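Local coordinates for OxyA protein (Actinoplanes teichomyceticus, PDB 5HH3), which probably acts as a heme-dependent phenolic coupling enzyme, a cytochrome P450 that cyclises the precursor peptide in glycopeptide antibiotic biosynthesis, at residues Val150-Thr153 against Ala154-Phe158; Asp165-Asp168 against Leu169-Leu173; Pro323-Glu326 against Asp327-Asp330; Val271-Trp274 against Leu275-Val278. One frame throughout, in Å; residues are numbered along the deposited sequence.

Contact 1: Val150-Thr153 against Ala154-Phe158; sequences VATT and ATCDF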
loop_
_atom_site.group_PDB
_atom_site.type_symbol
_atom_site.label_atom_id
_atom_site.label_comp_id
_atom_site.label_asym_id
_atom_site.label_seq_id
_atom_site.Cartn_x
_atom_site.Cartn_y
_atom_site.Cartn_z
ATOM N N VAL B 150 10.208 22.815 -19.113
ATOM C CA VAL B 150 11.641 22.793 -18.797
ATOM C C VAL B 150 12.121 21.393 -18.390
ATOM O O VAL B 150 13.127 20.932 -18.904
ATOM C CB VAL B 150 12.006 23.827 -17.715
ATOM C CG1 VAL B 150 13.463 23.674 -17.289
ATOM C CG2 VAL B 150 11.749 25.233 -18.251
ATOM N N ALA B 151 11.389 20.716 -17.510
ATOM C CA ALA B 151 11.832 19.389 -17.016
ATOM C C ALA B 151 11.973 18.330 -18.120
ATOM O O ALA B 151 12.988 17.644 -18.189
ATOM C CB ALA B 151 10.927 18.876 -15.906
ATOM N N THR B 152 10.966 18.220 -18.977
ATOM C CA THR B 152 10.972 17.226 -20.046
ATOM C C THR B 152 12.106 17.454 -21.041
ATOM O O THR B 152 12.820 16.524 -21.390
ATOM C CB THR B 152 9.650 17.216 -20.823
ATOM O OG1 THR B 152 8.579 16.993 -19.920
ATOM C CG2 THR B 152 9.637 16.113 -21.867
ATOM N N THR B 153 12.239 18.697 -21.499
ATOM C CA THR B 153 13.240 19.051 -22.493
ATOM C C THR B 153 14.653 18.907 -21.935
ATOM O O THR B 153 15.479 18.275 -22.565
ATOM C CB THR B 153 13.001 20.465 -23.052
ATOM O OG1 THR B 153 11.674 20.539 -23.549
ATOM C CG2 THR B 153 13.941 20.770 -24.191
ATOM N N ALA B 154 14.905 19.450 -20.747
ATOM C CA ALA B 154 16.231 19.354 -20.119
ATOM C C ALA B 154 16.646 17.895 -19.856
ATOM O O ALA B 154 17.795 17.531 -20.113
ATOM C CB ALA B 154 16.283 20.157 -18.823
ATOM N N THR B 155 15.726 17.069 -19.356
ATOM C CA THR B 155 16.048 15.659 -19.097
ATOM C C THR B 155 16.253 14.873 -20.396
ATOM O O THR B 155 17.205 14.111 -20.490
ATOM C CB THR B 155 15.019 14.924 -18.200
ATOM O OG1 THR B 155 13.705 14.967 -18.780
ATOM C CG2 THR B 155 14.988 15.520 -16.835
ATOM N N CYS B 156 15.377 15.052 -21.387
ATOM C CA CYS B 156 15.564 14.408 -22.693
ATOM C C CYS B 156 16.846 14.858 -23.404
ATOM O O CYS B 156 17.536 14.025 -23.980
ATOM C CB CYS B 156 14.352 14.594 -23.617
ATOM S SG CYS B 156 12.901 13.664 -23.072
ATOM N N ASP B 157 17.168 16.158 -23.356
ATOM C CA ASP B 157 18.460 16.669 -23.890
ATOM C C ASP B 157 19.651 16.014 -23.179
ATOM O O ASP B 157 20.598 15.602 -23.837
ATOM C CB ASP B 157 18.586 18.201 -23.783
ATOM C CG ASP B 157 17.689 18.950 -24.763
ATOM O OD1 ASP B 157 17.071 18.335 -25.665
ATOM O OD2 ASP B 157 17.598 20.191 -24.633
ATOM N N PHE B 158 19.571 15.870 -21.855
ATOM C CA PHE B 158 20.629 15.225 -21.089
ATOM C C PHE B 158 20.842 13.779 -21.558
ATOM O O PHE B 158 21.979 13.334 -21.701
ATOM C CB PHE B 158 20.323 15.317 -19.594
ATOM C CG PHE B 158 21.247 14.518 -18.718
ATOM C CD1 PHE B 158 22.520 14.987 -18.413
ATOM C CD2 PHE B 158 20.834 13.307 -18.174
ATOM C CE1 PHE B 158 23.369 14.249 -17.600
ATOM C CE2 PHE B 158 21.680 12.567 -17.353
ATOM C CZ PHE B 158 22.949 13.046 -17.061
#

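Contact 2: Asp165-Asp168 against Leu169-Leu173; sequences DQAD and LARSL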
loop_
_atom_site.group_PDB
_atom_site.type_symbol
_atom_site.label_atom_id
_atom_site.label_comp_id
_atom_site.label_asym_id
_atom_site.label_seq_id
_atom_site.Cartn_x
_atom_site.Cartn_y
_atom_site.Cartn_z
ATOM N N ASP B 165 11.960 13.645 -31.500
ATOM C CA ASP B 165 11.452 12.428 -30.853
ATOM C C ASP B 165 10.896 12.642 -29.461
ATOM O O ASP B 165 10.153 11.793 -28.976
ATOM C CB ASP B 165 12.564 11.373 -30.759
ATOM C CG ASP B 165 13.049 10.885 -32.117
ATOM O OD1 ASP B 165 12.272 10.882 -33.099
ATOM O OD2 ASP B 165 14.226 10.469 -32.187
ATOM N N GLN B 166 11.242 13.755 -28.811
ATOM C CA GLN B 166 11.070 13.867 -27.356
ATOM C C GLN B 166 9.615 13.814 -26.893
ATOM O O GLN B 166 9.306 13.129 -25.905
ATOM C CB GLN B 166 11.737 15.143 -26.801
ATOM C CG GLN B 166 13.247 15.169 -26.971
ATOM C CD GLN B 166 13.905 16.381 -26.343
ATOM O OE1 GLN B 166 13.236 17.236 -25.789
ATOM N NE2 GLN B 166 15.228 16.446 -26.414
ATOM N N ALA B 167 8.738 14.537 -27.588
ATOM C CA ALA B 167 7.326 14.620 -27.201
ATOM C C ALA B 167 6.639 13.246 -27.212
ATOM O O ALA B 167 5.940 12.897 -26.256
ATOM C CB ALA B 167 6.582 15.590 -28.117
ATOM N N ASP B 168 6.856 12.477 -28.284
ATOM C CA ASP B 168 6.265 11.139 -28.443
ATOM C C ASP B 168 6.824 10.153 -27.421
ATOM O O ASP B 168 6.070 9.387 -26.829
ATOM C CB ASP B 168 6.482 10.586 -29.869
ATOM C CG ASP B 168 5.628 11.299 -30.931
ATOM O OD1 ASP B 168 4.747 12.116 -30.574
ATOM O OD2 ASP B 168 5.828 11.030 -32.144
ATOM N N LEU B 169 8.138 10.194 -27.218
ATOM C CA LEU B 169 8.824 9.261 -26.337
ATOM C C LEU B 169 8.432 9.496 -24.876
ATOM O O LEU B 169 8.090 8.550 -24.165
ATOM C CB LEU B 169 10.339 9.376 -26.520
ATOM C CG LEU B 169 11.204 8.342 -25.791
ATOM C CD1 LEU B 169 11.028 6.953 -26.391
ATOM C CD2 LEU B 169 12.660 8.784 -25.829
ATOM N N ALA B 170 8.467 10.753 -24.439
ATOM C CA ALA B 170 8.026 11.105 -23.080
ATOM C C ALA B 170 6.573 10.673 -22.844
ATOM O O ALA B 170 6.265 10.057 -21.822
ATOM C CB ALA B 170 8.200 12.595 -22.814
ATOM N N ARG B 171 5.704 10.948 -23.813
ATOM C CA ARG B 171 4.296 10.510 -23.746
ATOM C C ARG B 171 4.164 8.978 -23.545
ATOM O O ARG B 171 3.474 8.522 -22.624
ATOM C CB ARG B 171 3.559 10.972 -25.003
ATOM C CG ARG B 171 2.048 10.773 -25.008
ATOM C CD ARG B 171 1.436 11.162 -26.353
ATOM N NE ARG B 171 1.962 12.443 -26.843
ATOM C CZ ARG B 171 2.372 12.717 -28.090
ATOM N NH1 ARG B 171 2.303 11.822 -29.085
ATOM N NH2 ARG B 171 2.837 13.936 -28.362
ATOM N N SER B 172 4.857 8.210 -24.383
ATOM C CA SER B 172 4.925 6.743 -24.253
ATOM C C SER B 172 5.344 6.268 -22.861
ATOM O O SER B 172 4.723 5.368 -22.303
ATOM C CB SER B 172 5.924 6.156 -25.252
ATOM O OG SER B 172 5.763 6.737 -26.517
ATOM N N LEU B 173 6.415 6.853 -22.328
ATOM C CA LEU B 173 6.913 6.489 -21.000
ATOM C C LEU B 173 5.883 6.798 -19.927
ATOM O O LEU B 173 5.705 6.002 -18.997
ATOM C CB LEU B 173 8.220 7.220 -20.657
ATOM C CG LEU B 173 8.767 7.013 -19.230
ATOM C CD1 LEU B 173 9.044 5.538 -18.958
ATOM C CD2 LEU B 173 10.015 7.845 -18.989
#

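Contact 3: Pro323-Glu326 against Asp327-Asp330; sequences PRPE and DRFD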
loop_
_atom_site.group_PDB
_atom_site.type_symbol
_atom_site.label_atom_id
_atom_site.label_comp_id
_atom_site.label_asym_id
_atom_site.label_seq_id
_atom_site.Cartn_x
_atom_site.Cartn_y
_atom_site.Cartn_z
ATOM N N PRO B 323 7.699 26.696 13.947
ATOM C CA PRO B 323 7.322 27.933 13.248
ATOM C C PRO B 323 8.099 29.190 13.659
ATOM O O PRO B 323 7.640 30.309 13.420
ATOM C CB PRO B 323 5.872 28.084 13.672
ATOM C CG PRO B 323 5.906 27.656 15.100
ATOM C CD PRO B 323 6.860 26.482 15.140
ATOM N N ARG B 324 9.289 29.022 14.221
ATOM C CA ARG B 324 10.054 30.162 14.714
ATOM C C ARG B 324 10.549 31.018 13.540
ATOM O O ARG B 324 10.708 30.509 12.415
ATOM C CB ARG B 324 11.234 29.696 15.580
ATOM C CG ARG B 324 10.865 28.874 16.814
ATOM C CD ARG B 324 12.026 27.975 17.249
ATOM N NE ARG B 324 13.253 28.753 17.435
ATOM C CZ ARG B 324 13.663 29.296 18.583
ATOM N NH1 ARG B 324 12.966 29.145 19.718
ATOM N NH2 ARG B 324 14.800 30.002 18.605
ATOM N N PRO B 325 10.802 32.318 13.784
ATOM C CA PRO B 325 11.266 33.218 12.724
ATOM C C PRO B 325 12.455 32.739 11.889
ATOM O O PRO B 325 12.499 33.012 10.682
ATOM C CB PRO B 325 11.664 34.479 13.497
ATOM C CG PRO B 325 10.739 34.490 14.659
ATOM C CD PRO B 325 10.593 33.048 15.055
ATOM N N GLU B 326 13.409 32.063 12.526
ATOM C CA GLU B 326 14.613 31.589 11.844
ATOM C C GLU B 326 14.340 30.572 10.722
ATOM O O GLU B 326 15.162 30.445 9.817
ATOM C CB GLU B 326 15.629 31.012 12.841
ATOM C CG GLU B 326 15.211 29.704 13.490
ATOM C CD GLU B 326 16.035 29.361 14.724
ATOM O OE1 GLU B 326 15.439 29.107 15.801
ATOM O OE2 GLU B 326 17.283 29.346 14.612
ATOM N N ASP B 327 13.210 29.860 10.782
ATOM C CA ASP B 327 12.808 28.933 9.705
ATOM C C ASP B 327 12.217 29.593 8.447
ATOM O O ASP B 327 12.160 28.951 7.385
ATOM C CB ASP B 327 11.804 27.917 10.244
ATOM C CG ASP B 327 11.396 26.899 9.206
ATOM O OD1 ASP B 327 12.279 26.130 8.742
ATOM O OD2 ASP B 327 10.196 26.889 8.846
ATOM N N ARG B 328 11.789 30.856 8.550
ATOM C CA ARG B 328 11.135 31.533 7.428
ATOM C C ARG B 328 12.083 31.653 6.240
ATOM O O ARG B 328 13.316 31.708 6.408
ATOM C CB ARG B 328 10.606 32.913 7.832
ATOM C CG ARG B 328 9.414 32.852 8.776
ATOM C CD ARG B 328 9.008 34.241 9.244
ATOM N NE ARG B 328 8.063 34.136 10.364
ATOM C CZ ARG B 328 7.908 35.029 11.340
ATOM N NH1 ARG B 328 8.630 36.141 11.387
ATOM N NH2 ARG B 328 7.021 34.790 12.303
ATOM N N PHE B 329 11.516 31.647 5.039
ATOM C CA PHE B 329 12.324 31.782 3.813
ATOM C C PHE B 329 13.149 33.067 3.860
ATOM O O PHE B 329 12.609 34.142 4.030
ATOM C CB PHE B 329 11.434 31.777 2.568
ATOM C CG PHE B 329 12.181 31.933 1.293
ATOM C CD1 PHE B 329 13.207 31.062 0.969
ATOM C CD2 PHE B 329 11.865 32.964 0.404
ATOM C CE1 PHE B 329 13.907 31.195 -0.218
ATOM C CE2 PHE B 329 12.559 33.104 -0.788
ATOM C CZ PHE B 329 13.589 32.229 -1.097
ATOM N N ASP B 330 14.462 32.923 3.737
ATOM C CA ASP B 330 15.393 34.049 3.836
ATOM C C ASP B 330 16.537 33.771 2.878
ATOM O O ASP B 330 17.477 33.039 3.192
ATOM C CB ASP B 330 15.900 34.226 5.263
ATOM C CG ASP B 330 16.958 35.323 5.389
ATOM O OD1 ASP B 330 17.203 36.085 4.439
ATOM O OD2 ASP B 330 17.573 35.411 6.461
HETATM O O HOH W 1 6.525 31.485 10.855
HETATM O O HOH W 2 14.232 33.368 8.433
#

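Contact 4: Val271-Trp274 against Leu275-Val278; sequences VPDW and LDEV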
loop_
_atom_site.group_PDB
_atom_site.type_symbol
_atom_site.label_atom_id
_atom_site.label_comp_id
_atom_site.label_asym_id
_atom_site.label_seq_id
_atom_site.Cartn_x
_atom_site.Cartn_y
_atom_site.Cartn_z
ATOM N N VAL B 271 24.009 37.035 -2.599
ATOM C CA VAL B 271 23.284 35.831 -2.118
ATOM C C VAL B 271 23.817 34.555 -2.793
ATOM O O VAL B 271 23.068 33.820 -3.422
ATOM C CB VAL B 271 21.739 35.978 -2.304
ATOM C CG1 VAL B 271 21.176 36.999 -1.323
ATOM C CG2 VAL B 271 21.361 36.398 -3.727
ATOM N N PRO B 272 25.125 34.271 -2.641
ATOM C CA PRO B 272 25.715 33.118 -3.340
ATOM C C PRO B 272 25.061 31.771 -3.043
ATOM O O PRO B 272 25.039 30.916 -3.923
ATOM C CB PRO B 272 27.165 33.115 -2.845
ATOM C CG PRO B 272 27.079 33.743 -1.501
ATOM C CD PRO B 272 26.084 34.853 -1.686
ATOM N N ASP B 273 24.542 31.573 -1.830
ATOM C CA ASP B 273 23.914 30.290 -1.462
ATOM C C ASP B 273 22.385 30.285 -1.588
ATOM O O ASP B 273 21.731 29.448 -0.978
ATOM C CB ASP B 273 24.342 29.872 -0.039
ATOM C CG ASP B 273 25.846 29.679 0.084
ATOM O OD1 ASP B 273 26.436 29.024 -0.803
ATOM O OD2 ASP B 273 26.439 30.193 1.060
ATOM N N TRP B 274 21.827 31.184 -2.404
ATOM C CA TRP B 274 20.365 31.345 -2.518
ATOM C C TRP B 274 19.610 30.039 -2.831
ATOM O O TRP B 274 18.505 29.826 -2.327
ATOM C CB TRP B 274 20.015 32.405 -3.580
ATOM C CG TRP B 274 20.317 31.990 -4.992
ATOM C CD1 TRP B 274 21.468 32.223 -5.696
ATOM C CD2 TRP B 274 19.451 31.289 -5.873
ATOM N NE1 TRP B 274 21.382 31.679 -6.943
ATOM C CE2 TRP B 274 20.150 31.106 -7.088
ATOM C CE3 TRP B 274 18.158 30.772 -5.751
ATOM C CZ2 TRP B 274 19.600 30.439 -8.173
ATOM C CZ3 TRP B 274 17.612 30.105 -6.838
ATOM C CH2 TRP B 274 18.333 29.949 -8.032
ATOM N N LEU B 275 20.197 29.187 -3.676
ATOM C CA LEU B 275 19.527 27.973 -4.113
ATOM C C LEU B 275 19.404 26.967 -2.975
ATOM O O LEU B 275 18.379 26.324 -2.859
ATOM C CB LEU B 275 20.215 27.335 -5.316
ATOM C CG LEU B 275 19.599 26.031 -5.812
ATOM C CD1 LEU B 275 18.134 26.193 -6.165
ATOM C CD2 LEU B 275 20.381 25.490 -6.999
ATOM N N ASP B 276 20.434 26.847 -2.142
ATOM C CA ASP B 276 20.340 25.984 -0.954
ATOM C C ASP B 276 19.185 26.381 -0.027
ATOM O O ASP B 276 18.555 25.504 0.530
ATOM C CB ASP B 276 21.638 25.974 -0.162
ATOM C CG ASP B 276 22.759 25.263 -0.888
ATOM O OD1 ASP B 276 22.492 24.258 -1.567
ATOM O OD2 ASP B 276 23.910 25.716 -0.764
ATOM N N GLU B 277 18.920 27.686 0.128
ATOM C CA GLU B 277 17.760 28.141 0.916
ATOM C C GLU B 277 16.414 27.827 0.249
ATOM O O GLU B 277 15.473 27.431 0.921
ATOM C CB GLU B 277 17.856 29.633 1.233
ATOM C CG GLU B 277 16.666 30.216 1.982
ATOM C CD GLU B 277 16.532 29.755 3.418
ATOM O OE1 GLU B 277 15.568 30.209 4.066
ATOM O OE2 GLU B 277 17.355 28.945 3.930
ATOM N N VAL B 278 16.318 28.002 -1.057
ATOM C CA VAL B 278 15.079 27.706 -1.776
ATOM C C VAL B 278 14.772 26.224 -1.653
ATOM O O VAL B 278 13.637 25.846 -1.380
ATOM C CB VAL B 278 15.150 28.114 -3.262
ATOM C CG1 VAL B 278 13.876 27.712 -4.012
ATOM C CG2 VAL B 278 15.348 29.609 -3.392
HETATM O O HOH W 3 22.901 29.114 -4.812
#

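Contact 1: Val150-Thr153 against Ala154-Phe158
The hydroxyl of T155 turns back onto the carbonyls one turn earlier in helix 142-159, one of the packed alpha helices of the cytochrome P450 fold. T155 OG1 is 2.8 Å from A151 O and 3.2 Å from T152 O; it has one proton to give, and which carbonyl receives it is not settled. The torsion explains the reach: OG1 sits between the backbone N and the carbonyl carbon (chi1 58°), over the preceding turn. Four regular i to i+4 bonds run alongside, from A154, T155, C156 and D157 to V150, A151, T152 and T153. The one from D157 N to T153 O is 2.8 Å long, with an N-H...O angle of 165°.

The carboxylate of D157 lies beside the side chain of T153, both pointing the same way, with T153 CG2 3.7 Å from D157 OD2. Its oxygens are engaged across to the next helix: OD2 pairs with R163 and OD1 accepts from Q166, which pins this end of the helix to helix 163-178. The hydroxyls of T152 and T153 instead bond backward, to the carbonyls of W148 and S149.

Further out the packing splits by face. V150 and A154 rest on V357 of helix 351-368, and F158 meets the ring of F110. T155 lies against A240 of helix 225-256, its side chain about 4 Å from the heme at the nearest atoms. On the face turned to helix 163-178, C156 SG rides 3.3 Å from T152 O.

Contact 2: Asp165-Asp168 against Leu169-Leu173
D168 and R171 run side by side on helix 163-178 of the P450 fold and form an i to i+3 salt bridge on its surface. Although the two side chains point the same way, the carboxylate and guanidinium planes stand 68° apart, so this is no flat two-pronged pairing. R171 NH1 reaches D168 OD1 at 2.9 Å, but with an N-H...O angle of 123° the hydrogen bond is weak and the attraction is probably mostly electrostatic. The arginine gets there by leaving its CA with CG opposite the backbone N and then bending at chi3 (-46°), which folds the guanidinium back over the preceding turn. One face of that group then looks down on A167 O, 3.7 Å below its plane, and on D168 CA.

The S172 hydroxyl instead folds back along the helix to the D168 carbonyl. Elsewhere on the helix L169 carries its side chain into the protein, against F192 and Y195 of helix 182-205 and M236 of helix 225-256, while A170 rests on T152 of helix 142-159. The carbonyl of D168 is gripped twice: S172 N, at 3.0 Å from D168 O, and S172 OG, at 2.7 Å from it, approach from opposite faces of its plane.

Contact 3: Pro323-Glu326 against Asp327-Asp330
R324 to R328 form a short 3-10 turn in the loop between helices 314-318 and 351-368, the part of a P450 known as the meander; the turn comes just before R333, the arginine that meets E277 of the K-helix ExxR motif and probably corresponds to the PERF arginine of the family. Two i to i+3 bonds hold the turn: D327 N to R324 O and R328 N to P325 O, each 3.1 Å. In the second the donor stands 57° out of the carbonyl plane, well away from a lone pair.

The side chain of R328, extended from CG to NE, sets one guanidinium face, near its rim, over the CA-CB side of P325, with R328 NH1 4.1 Å from P325 CB. Its NE donates to a water, 3.1 Å away at the guanidinium edge, which in turn donates to P323 O. A second water sits 2.9 Å from P325 O and within bonding distance of R328 O as well, though its protons have other claimants.

R324 grips E326 side-on in a salt bridge, R324 NE lying 2.8 Å from E326 OE1 and NH2 meeting the same oxygen, both in the guanidinium plane. D327 has CG opposite its backbone N (chi1 -178°), OD1 paired with R280 and OD2 with R319 in salt bridges.

The division of charge is telling: the exposed ion pair stays within the turn, while the buried aspartate, facing two arginines, is very probably ionised and fastens the loop to the helix carrying R280.

Contact 4: Val271-Trp274 against Leu275-Val278
W274 and L275 pack against each other at the start of helix 274-282, the K helix of a P450, whose E277 and R280 make up the ExxR motif. The apolar contacts come first. L275 CB stands 3.9 Å from the centroid of the W274 six-membered ring and only 5° off its normal, a CH-pi contact over the face; L275 CD1 adds a touch on W274 CZ3. V278 CG2 comes in at the ring edge, 3.8 Å from W274 CE3. The indole is folded over its own helix turn because CG lies between the backbone N and the carbonyl carbon (chi1 69°).

Hydrogen bonds build the first turn: V278 N to W274 O at 3.1 Å, and a weak one of 3.5 Å from E277 N to D273 O. A type I turn from V271 to W274 leads in, and a water accepts from L275 N (2.9 Å) and donates to P272 O, lying over the same indole face as L275 CB.

As for charge, D273 OD1 and D276 OD2 are 4.2 Å apart and probably repel mildly.

Around this turn, W274 and L275 abut I362, P363, E355 and F358 of helix 351-368, whereas the carboxylate of E277 turns to R333 in the loop before that helix, completing the family's Glu-Arg-Arg triad with R280.

From the N terminus the order is contact 1, contact 2, contact 4, contact 3. Each spans one continuous run of residues, so none closes a long loop, and none nests in or crosses another. Contacts 1 and 2 lie on consecutive helices, 142-159 and 163-178, and touch where T152, T153, C156 and D157 meet Q166 and A170. Contacts 4 and 3, centres about 15 Å apart, join the start of helix 274-282 to the loop after helix 314-318: D330 N probably bonds to E277 OE1, and F329 packs on V278. Contacts 2 and 3 lie on opposite sides of the chain's centre, about 41 Å apart between centres.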